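Local coordinates for G-protein interacting protein 1 (Dictyostelium discoideum, PDB 5Z1N), which binds phospholipid through its C-terminal TNFAIP8-like domain, the part present here, and probably sequesters heterotrimeric G proteins in the cytosol during chemotaxis, at residues L95-T109 / I125-T139. Numbering follows the deposited sequence.
Sequences LEKASTALKEAEQET and IRNTFAFLGSLDFFT. With PEF (di-palmitoyl-3-sn-phosphatidylethanolamine), chain B.
F129 and F138, one from each side of a helix break, plug into helix 92-113 as knobs into holes within the all-helical TNFAIP8-like domain. The short segment 125-132 runs antiparallel to 95-109, their axes 9.4 Å apart at 168°; G133 then leaves helical geometry and S134 N-caps the next helix. F129 sits among L102, A105, E106 and T109. F129 CB lies 3.5 Å from E106 CB, CG rests against E106 CB and CA, CD2 against E106 CA, CD1 near L102 O and E106 N, and CE1 on the A105 methyl. At the tip, F129 CZ meets T109 OG1 (3.6 Å) and PEF C44 (3.5 Å), an acyl carbon of the bound phospholipid; CE2 is the hydroxyl's second neighbour. E106 CA makes a CH-pi contact over one ring face. With CG anti to the backbone N (chi1 178°) and the chain extended, E106 lays CB and CG along F129 CB and carries OE2 to 3.4 Å from R126 CA, while OE1 salt-bridges K103 NZ. F138 lies among L95, A98, S99 and L102; S99 N and L102 CD1 meet its edge and CE1 touches PEF C24, so both knobs join helix packing to the lipid pocket. At the break, G133 CA packs 3.7 Å from L102 CD1. Here S99 OG donates to G133 O (2.5 Å), nearly in line with the carbonyl, and a water links S99 OG to L135 N.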
loop_
_atom_site.group_PDB
_atom_site.type_symbol
_atom_site.label_atom_id
_atom_site.label_comp_id
_atom_site.label_asym_id
_atom_site.label_seq_id
_atom_site.Cartn_x
_atom_site.Cartn_y
_atom_site.Cartn_z
ATOM N N LEU A 95 -4.870 13.165 -5.596
ATOM C CA LEU A 95 -4.974 12.120 -4.585
ATOM C C LEU A 95 -6.090 11.146 -4.930
ATOM O O LEU A 95 -5.945 9.928 -4.754
ATOM C CB LEU A 95 -5.194 12.747 -3.207
ATOM C CG LEU A 95 -3.984 13.474 -2.607
ATOM C CD1 LEU A 95 -4.355 14.158 -1.298
ATOM C CD2 LEU A 95 -2.832 12.501 -2.390
ATOM N N GLU A 96 -7.201 11.667 -5.456
ATOM C CA GLU A 96 -8.286 10.802 -5.897
ATOM C C GLU A 96 -7.780 9.753 -6.872
ATOM O O GLU A 96 -8.101 8.566 -6.737
ATOM C CB GLU A 96 -9.398 11.633 -6.537
ATOM C CG GLU A 96 -10.666 10.853 -6.810
ATOM C CD GLU A 96 -11.875 11.749 -6.962
ATOM O OE1 GLU A 96 -11.687 12.966 -7.188
ATOM O OE2 GLU A 96 -13.010 11.237 -6.850
ATOM N N LYS A 97 -6.954 10.162 -7.842
ATOM C CA LYS A 97 -6.440 9.192 -8.799
ATOM C C LYS A 97 -5.640 8.113 -8.087
ATOM O O LYS A 97 -5.840 6.917 -8.339
ATOM C CB LYS A 97 -5.602 9.893 -9.868
ATOM C CG LYS A 97 -6.455 10.691 -10.841
ATOM C CD LYS A 97 -5.660 11.191 -12.032
ATOM C CE LYS A 97 -6.578 11.858 -13.049
ATOM N NZ LYS A 97 -5.876 12.127 -14.334
ATOM N N ALA A 98 -4.784 8.514 -7.138
ATOM C CA ALA A 98 -4.087 7.527 -6.322
ATOM C C ALA A 98 -5.083 6.562 -5.699
ATOM O O ALA A 98 -4.964 5.337 -5.851
ATOM C CB ALA A 98 -3.257 8.220 -5.240
ATOM N N SER A 99 -6.117 7.108 -5.053
ATOM C CA SER A 99 -7.104 6.259 -4.401
ATOM C C SER A 99 -7.734 5.317 -5.411
ATOM O O SER A 99 -7.806 4.100 -5.189
ATOM C CB SER A 99 -8.167 7.119 -3.715
ATOM O OG SER A 99 -9.033 6.321 -2.922
ATOM N N THR A 100 -8.113 5.855 -6.574
ATOM C CA THR A 100 -8.756 5.013 -7.572
ATOM C C THR A 100 -7.803 3.927 -8.034
ATOM O O THR A 100 -8.188 2.754 -8.131
ATOM C CB THR A 100 -9.245 5.865 -8.740
ATOM O OG1 THR A 100 -10.285 6.735 -8.278
ATOM C CG2 THR A 100 -9.795 4.986 -9.850
ATOM N N ALA A 101 -6.528 4.281 -8.232
ATOM C CA ALA A 101 -5.561 3.273 -8.643
ATOM C C ALA A 101 -5.486 2.162 -7.610
ATOM O O ALA A 101 -5.517 0.972 -7.957
ATOM C CB ALA A 101 -4.187 3.907 -8.862
ATOM N N LEU A 102 -5.466 2.527 -6.327
ATOM C CA LEU A 102 -5.346 1.486 -5.322
ATOM C C LEU A 102 -6.612 0.639 -5.274
ATOM O O LEU A 102 -6.529 -0.579 -5.070
ATOM C CB LEU A 102 -5.004 2.101 -3.966
ATOM C CG LEU A 102 -3.576 2.675 -3.969
ATOM C CD1 LEU A 102 -3.227 3.371 -2.654
ATOM C CD2 LEU A 102 -2.553 1.595 -4.291
ATOM N N LYS A 103 -7.775 1.244 -5.552
ATOM C CA LYS A 103 -8.991 0.444 -5.644
ATOM C C LYS A 103 -8.827 -0.632 -6.706
ATOM O O LYS A 103 -9.134 -1.807 -6.464
ATOM C CB LYS A 103 -10.199 1.336 -5.943
ATOM C CG LYS A 103 -11.538 0.593 -6.104
ATOM C CD LYS A 103 -11.917 -0.200 -4.857
ATOM C CE LYS A 103 -12.075 0.708 -3.641
ATOM N NZ LYS A 103 -12.559 -0.042 -2.440
ATOM N N GLU A 104 -8.263 -0.262 -7.862
ATOM C CA GLU A 104 -8.010 -1.258 -8.894
ATOM C C GLU A 104 -7.111 -2.360 -8.350
ATOM O O GLU A 104 -7.448 -3.549 -8.433
ATOM C CB GLU A 104 -7.403 -0.588 -10.128
ATOM C CG GLU A 104 -6.805 -1.539 -11.150
ATOM C CD GLU A 104 -7.839 -2.353 -11.906
ATOM O OE1 GLU A 104 -9.052 -2.112 -11.735
ATOM O OE2 GLU A 104 -7.428 -3.241 -12.681
ATOM N N ALA A 105 -6.007 -1.974 -7.702
ATOM C CA ALA A 105 -5.131 -2.976 -7.107
ATOM C C ALA A 105 -5.917 -3.867 -6.158
ATOM O O ALA A 105 -5.833 -5.101 -6.234
ATOM C CB ALA A 105 -3.965 -2.303 -6.381
ATOM N N GLU A 106 -6.751 -3.252 -5.311
ATOM C CA GLU A 106 -7.577 -4.018 -4.388
ATOM C C GLU A 106 -8.327 -5.107 -5.138
ATOM O O GLU A 106 -8.148 -6.305 -4.880
ATOM C CB GLU A 106 -8.555 -3.094 -3.658
ATOM C CG GLU A 106 -9.503 -3.827 -2.709
ATOM C CD GLU A 106 -10.541 -2.913 -2.086
ATOM O OE1 GLU A 106 -10.276 -1.698 -1.967
ATOM O OE2 GLU A 106 -11.624 -3.410 -1.717
ATOM N N GLN A 107 -9.105 -4.698 -6.144
ATOM C CA GLN A 107 -9.930 -5.660 -6.857
ATOM C C GLN A 107 -9.071 -6.770 -7.436
ATOM O O GLN A 107 -9.365 -7.960 -7.250
ATOM C CB GLN A 107 -10.730 -4.944 -7.942
ATOM C CG GLN A 107 -11.748 -3.967 -7.365
ATOM C CD GLN A 107 -12.385 -3.081 -8.414
ATOM O OE1 GLN A 107 -11.843 -2.900 -9.504
ATOM N NE2 GLN A 107 -13.541 -2.518 -8.087
ATOM N N GLU A 108 -7.940 -6.407 -8.043
ATOM C CA GLU A 108 -7.161 -7.445 -8.695
ATOM C C GLU A 108 -6.509 -8.350 -7.666
ATOM O O GLU A 108 -6.456 -9.571 -7.867
ATOM C CB GLU A 108 -6.138 -6.826 -9.640
ATOM C CG GLU A 108 -6.784 -6.203 -10.870
ATOM C CD GLU A 108 -7.813 -7.120 -11.518
ATOM O OE1 GLU A 108 -7.536 -8.329 -11.672
ATOM O OE2 GLU A 108 -8.908 -6.629 -11.870
ATOM N N THR A 109 -6.094 -7.793 -6.526
ATOM C CA THR A 109 -5.552 -8.656 -5.489
ATOM C C THR A 109 -6.616 -9.638 -5.024
ATOM O O THR A 109 -6.341 -10.835 -4.871
ATOM C CB THR A 109 -5.010 -7.827 -4.325
ATOM O OG1 THR A 109 -3.961 -6.977 -4.801
ATOM C CG2 THR A 109 -4.439 -8.737 -3.240
ATOM N N ILE A 125 -8.507 -8.428 2.759
ATOM C CA ILE A 125 -7.904 -7.689 1.650
ATOM C C ILE A 125 -8.668 -6.397 1.400
ATOM O O ILE A 125 -8.077 -5.312 1.288
ATOM C CB ILE A 125 -7.857 -8.557 0.381
ATOM C CG1 ILE A 125 -6.975 -9.783 0.594
ATOM C CG2 ILE A 125 -7.353 -7.735 -0.800
ATOM C CD1 ILE A 125 -7.057 -10.764 -0.541
ATOM N N ARG A 126 -10.001 -6.496 1.321
ATOM C CA ARG A 126 -10.820 -5.322 1.025
ATOM C C ARG A 126 -10.646 -4.236 2.081
ATOM O O ARG A 126 -10.476 -3.057 1.749
ATOM C CB ARG A 126 -12.294 -5.721 0.908
ATOM C CG ARG A 126 -12.617 -6.550 -0.326
ATOM C CD ARG A 126 -14.111 -6.541 -0.621
ATOM N NE ARG A 126 -14.898 -6.896 0.557
ATOM C CZ ARG A 126 -15.309 -8.128 0.840
ATOM N NH1 ARG A 126 -15.012 -9.134 0.024
ATOM N NH2 ARG A 126 -16.019 -8.355 1.940
ATOM N N ASN A 127 -10.700 -4.610 3.362
ATOM C CA ASN A 127 -10.583 -3.617 4.428
ATOM C C ASN A 127 -9.201 -2.978 4.437
ATOM O O ASN A 127 -9.070 -1.762 4.640
ATOM C CB ASN A 127 -10.871 -4.259 5.785
ATOM C CG ASN A 127 -12.341 -4.556 5.991
ATOM O OD1 ASN A 127 -13.205 -3.942 5.364
ATOM N ND2 ASN A 127 -12.633 -5.495 6.882
ATOM N N THR A 128 -8.162 -3.785 4.218
ATOM C CA THR A 128 -6.802 -3.263 4.235
ATOM C C THR A 128 -6.591 -2.260 3.110
ATOM O O THR A 128 -6.145 -1.129 3.347
ATOM C CB THR A 128 -5.806 -4.415 4.137
ATOM O OG1 THR A 128 -6.014 -5.305 5.239
ATOM C CG2 THR A 128 -4.378 -3.898 4.173
ATOM N N PHE A 129 -6.924 -2.649 1.875
ATOM C CA PHE A 129 -6.770 -1.729 0.752
ATOM C C PHE A 129 -7.683 -0.520 0.886
ATOM O O PHE A 129 -7.322 0.582 0.457
ATOM C CB PHE A 129 -7.059 -2.444 -0.567
ATOM C CG PHE A 129 -5.856 -3.087 -1.196
ATOM C CD1 PHE A 129 -5.050 -2.374 -2.068
ATOM C CD2 PHE A 129 -5.547 -4.411 -0.940
ATOM C CE1 PHE A 129 -3.948 -2.966 -2.657
ATOM C CE2 PHE A 129 -4.447 -5.009 -1.524
ATOM C CZ PHE A 129 -3.648 -4.287 -2.385
ATOM N N ALA A 130 -8.870 -0.703 1.463
ATOM C CA ALA A 130 -9.797 0.410 1.608
ATOM C C ALA A 130 -9.259 1.441 2.586
ATOM O O ALA A 130 -9.447 2.646 2.390
ATOM C CB ALA A 130 -11.166 -0.094 2.060
ATOM N N PHE A 131 -8.584 0.992 3.644
ATOM C CA PHE A 131 -7.963 1.946 4.554
ATOM C C PHE A 131 -6.735 2.587 3.919
ATOM O O PHE A 131 -6.621 3.816 3.868
ATOM C CB PHE A 131 -7.589 1.264 5.867
ATOM C CG PHE A 131 -7.044 2.208 6.897
ATOM C CD1 PHE A 131 -5.685 2.457 6.980
ATOM C CD2 PHE A 131 -7.895 2.855 7.775
ATOM C CE1 PHE A 131 -5.185 3.330 7.925
ATOM C CE2 PHE A 131 -7.401 3.726 8.723
ATOM C CZ PHE A 131 -6.045 3.963 8.798
ATOM N N LEU A 132 -5.803 1.763 3.427
ATOM C CA LEU A 132 -4.538 2.286 2.914
ATOM C C LEU A 132 -4.731 3.127 1.663
ATOM O O LEU A 132 -3.921 4.022 1.389
ATOM C CB LEU A 132 -3.574 1.140 2.612
ATOM C CG LEU A 132 -3.074 0.294 3.775
ATOM C CD1 LEU A 132 -2.396 -0.944 3.225
ATOM C CD2 LEU A 132 -2.125 1.091 4.653
ATOM N N GLY A 133 -5.769 2.847 0.882
ATOM C CA GLY A 133 -6.060 3.603 -0.315
ATOM C C GLY A 133 -7.148 4.638 -0.152
ATOM O O GLY A 133 -7.623 5.177 -1.158
ATOM N N SER A 134 -7.560 4.936 1.076
ATOM C CA SER A 134 -8.658 5.866 1.295
ATOM C C SER A 134 -8.232 7.292 0.972
ATOM O O SER A 134 -7.167 7.747 1.400
ATOM C CB SER A 134 -9.140 5.781 2.740
ATOM O OG SER A 134 -10.002 6.861 3.044
ATOM N N LEU A 135 -9.079 8.004 0.226
ATOM C CA LEU A 135 -8.853 9.428 0.008
ATOM C C LEU A 135 -8.878 10.207 1.319
ATOM O O LEU A 135 -8.168 11.210 1.457
ATOM C CB LEU A 135 -9.896 9.976 -0.966
ATOM C CG LEU A 135 -9.752 11.434 -1.401
ATOM C CD1 LEU A 135 -8.353 11.707 -1.930
ATOM C CD2 LEU A 135 -10.797 11.767 -2.455
ATOM N N ASP A 136 -9.680 9.767 2.294
ATOM C CA ASP A 136 -9.676 10.424 3.601
ATOM C C ASP A 136 -8.325 10.268 4.288
ATOM O O ASP A 136 -7.814 11.216 4.904
ATOM C CB ASP A 136 -10.781 9.853 4.485
ATOM C CG ASP A 136 -12.160 10.037 3.889
ATOM O OD1 ASP A 136 -12.394 11.061 3.221
ATOM O OD2 ASP A 136 -13.012 9.153 4.096
ATOM N N PHE A 137 -7.740 9.070 4.200
ATOM C CA PHE A 137 -6.402 8.835 4.735
ATOM C C PHE A 137 -5.391 9.770 4.084
ATOM O O PHE A 137 -4.585 10.412 4.771
ATOM C CB PHE A 137 -6.029 7.363 4.515
ATOM C CG PHE A 137 -4.657 6.982 5.004
ATOM C CD1 PHE A 137 -4.174 7.439 6.219
ATOM C CD2 PHE A 137 -3.862 6.128 4.257
ATOM C CE1 PHE A 137 -2.913 7.069 6.661
ATOM C CE2 PHE A 137 -2.608 5.753 4.698
ATOM C CZ PHE A 137 -2.133 6.223 5.903
ATOM N N PHE A 138 -5.453 9.895 2.757
ATOM C CA PHE A 138 -4.498 10.739 2.048
ATOM C C PHE A 138 -4.654 12.204 2.442
ATOM O O PHE A 138 -3.665 12.882 2.739
ATOM C CB PHE A 138 -4.656 10.558 0.534
ATOM C CG PHE A 138 -4.326 9.169 0.044
ATOM C CD1 PHE A 138 -3.556 8.307 0.810
ATOM C CD2 PHE A 138 -4.792 8.729 -1.190
ATOM C CE1 PHE A 138 -3.255 7.030 0.356
ATOM C CE2 PHE A 138 -4.497 7.456 -1.647
ATOM C CZ PHE A 138 -3.725 6.604 -0.875
ATOM N N THR A 139 -5.891 12.717 2.460
ATOM C CA THR A 139 -6.083 14.129 2.792
ATOM C C THR A 139 -5.629 14.425 4.218
ATOM O O THR A 139 -4.947 15.434 4.469
ATOM C CB THR A 139 -7.543 14.544 2.591
ATOM O OG1 THR A 139 -8.393 13.755 3.429
ATOM C CG2 THR A 139 -7.959 14.366 1.137
HETATM C C2 PEF B . 9.795 -7.344 -1.376
HETATM C C1 PEF B . 9.768 -8.304 -2.559
HETATM N N PEF B . 12.736 -7.911 -7.685
HETATM C C3 PEF B . 11.018 -6.441 -1.416
HETATM C C4 PEF B . 10.886 -8.853 -6.442
HETATM C C5 PEF B . 11.656 -8.871 -7.755
HETATM C C10 PEF B . 8.037 -6.270 -0.170
HETATM C C11 PEF B . 6.666 -5.644 -0.112
HETATM C C12 PEF B . 6.644 -4.393 0.760
HETATM C C13 PEF B . 5.332 -3.661 0.501
HETATM C C14 PEF B . 5.101 -2.470 1.424
HETATM C C15 PEF B . 3.969 -1.619 0.854
HETATM C C16 PEF B . 3.590 -0.470 1.778
HETATM C C17 PEF B . 2.759 0.582 1.048
HETATM C C18 PEF B . 1.649 -0.042 0.208
HETATM C C19 PEF B . 0.384 0.810 0.240
HETATM C C20 PEF B . 0.663 2.275 -0.081
HETATM C C21 PEF B . 0.050 3.181 0.980
HETATM C C22 PEF B . 0.424 4.641 0.754
HETATM C C23 PEF B . 0.149 5.477 2.000
HETATM C C24 PEF B . 0.407 6.954 1.729
HETATM C C25 PEF B . 0.308 7.772 2.998
HETATM C C30 PEF B . 10.350 -4.132 -2.002
HETATM C C31 PEF B . 10.119 -3.047 -3.027
HETATM C C32 PEF B . 8.626 -2.890 -3.288
HETATM C C33 PEF B . 8.064 -4.083 -4.050
HETATM C C34 PEF B . 6.585 -4.275 -3.735
HETATM C C35 PEF B . 5.960 -5.332 -4.640
HETATM C C36 PEF B . 4.726 -5.953 -3.994
HETATM C C37 PEF B . 3.833 -6.646 -5.018
HETATM C C38 PEF B . 2.711 -7.417 -4.328
HETATM C C39 PEF B . 1.343 -7.028 -4.878
HETATM C C40 PEF B . 0.217 -7.824 -4.224
HETATM C C41 PEF B . 0.157 -7.601 -2.716
HETATM C C42 PEF B . -0.154 -6.149 -2.361
HETATM C C43 PEF B . -0.401 -6.003 -0.864
HETATM C C44 PEF B . -0.676 -4.555 -0.480
HETATM C C45 PEF B . -1.137 -4.462 0.959
HETATM O O4 PEF B . 8.646 -6.569 0.841
HETATM O O5 PEF B . 10.151 -3.925 -0.816
HETATM O O2 PEF B . 8.641 -6.520 -1.466
HETATM O O3 PEF B . 10.791 -5.451 -2.415
HETATM O O1P PEF B . 12.529 -10.617 -3.598
HETATM O O2P PEF B . 10.037 -10.408 -4.413
HETATM O O3P PEF B . 11.093 -8.604 -2.978
HETATM O O4P PEF B . 11.791 -8.923 -5.341
HETATM P P PEF B . 11.356 -9.775 -4.053
HETATM O O HOH W 1 -11.311 6.423 -0.935
HETATM O O HOH W 2 -9.092 3.002 -2.704
HETATM O O HOH W 3 -8.529 0.626 -2.027
#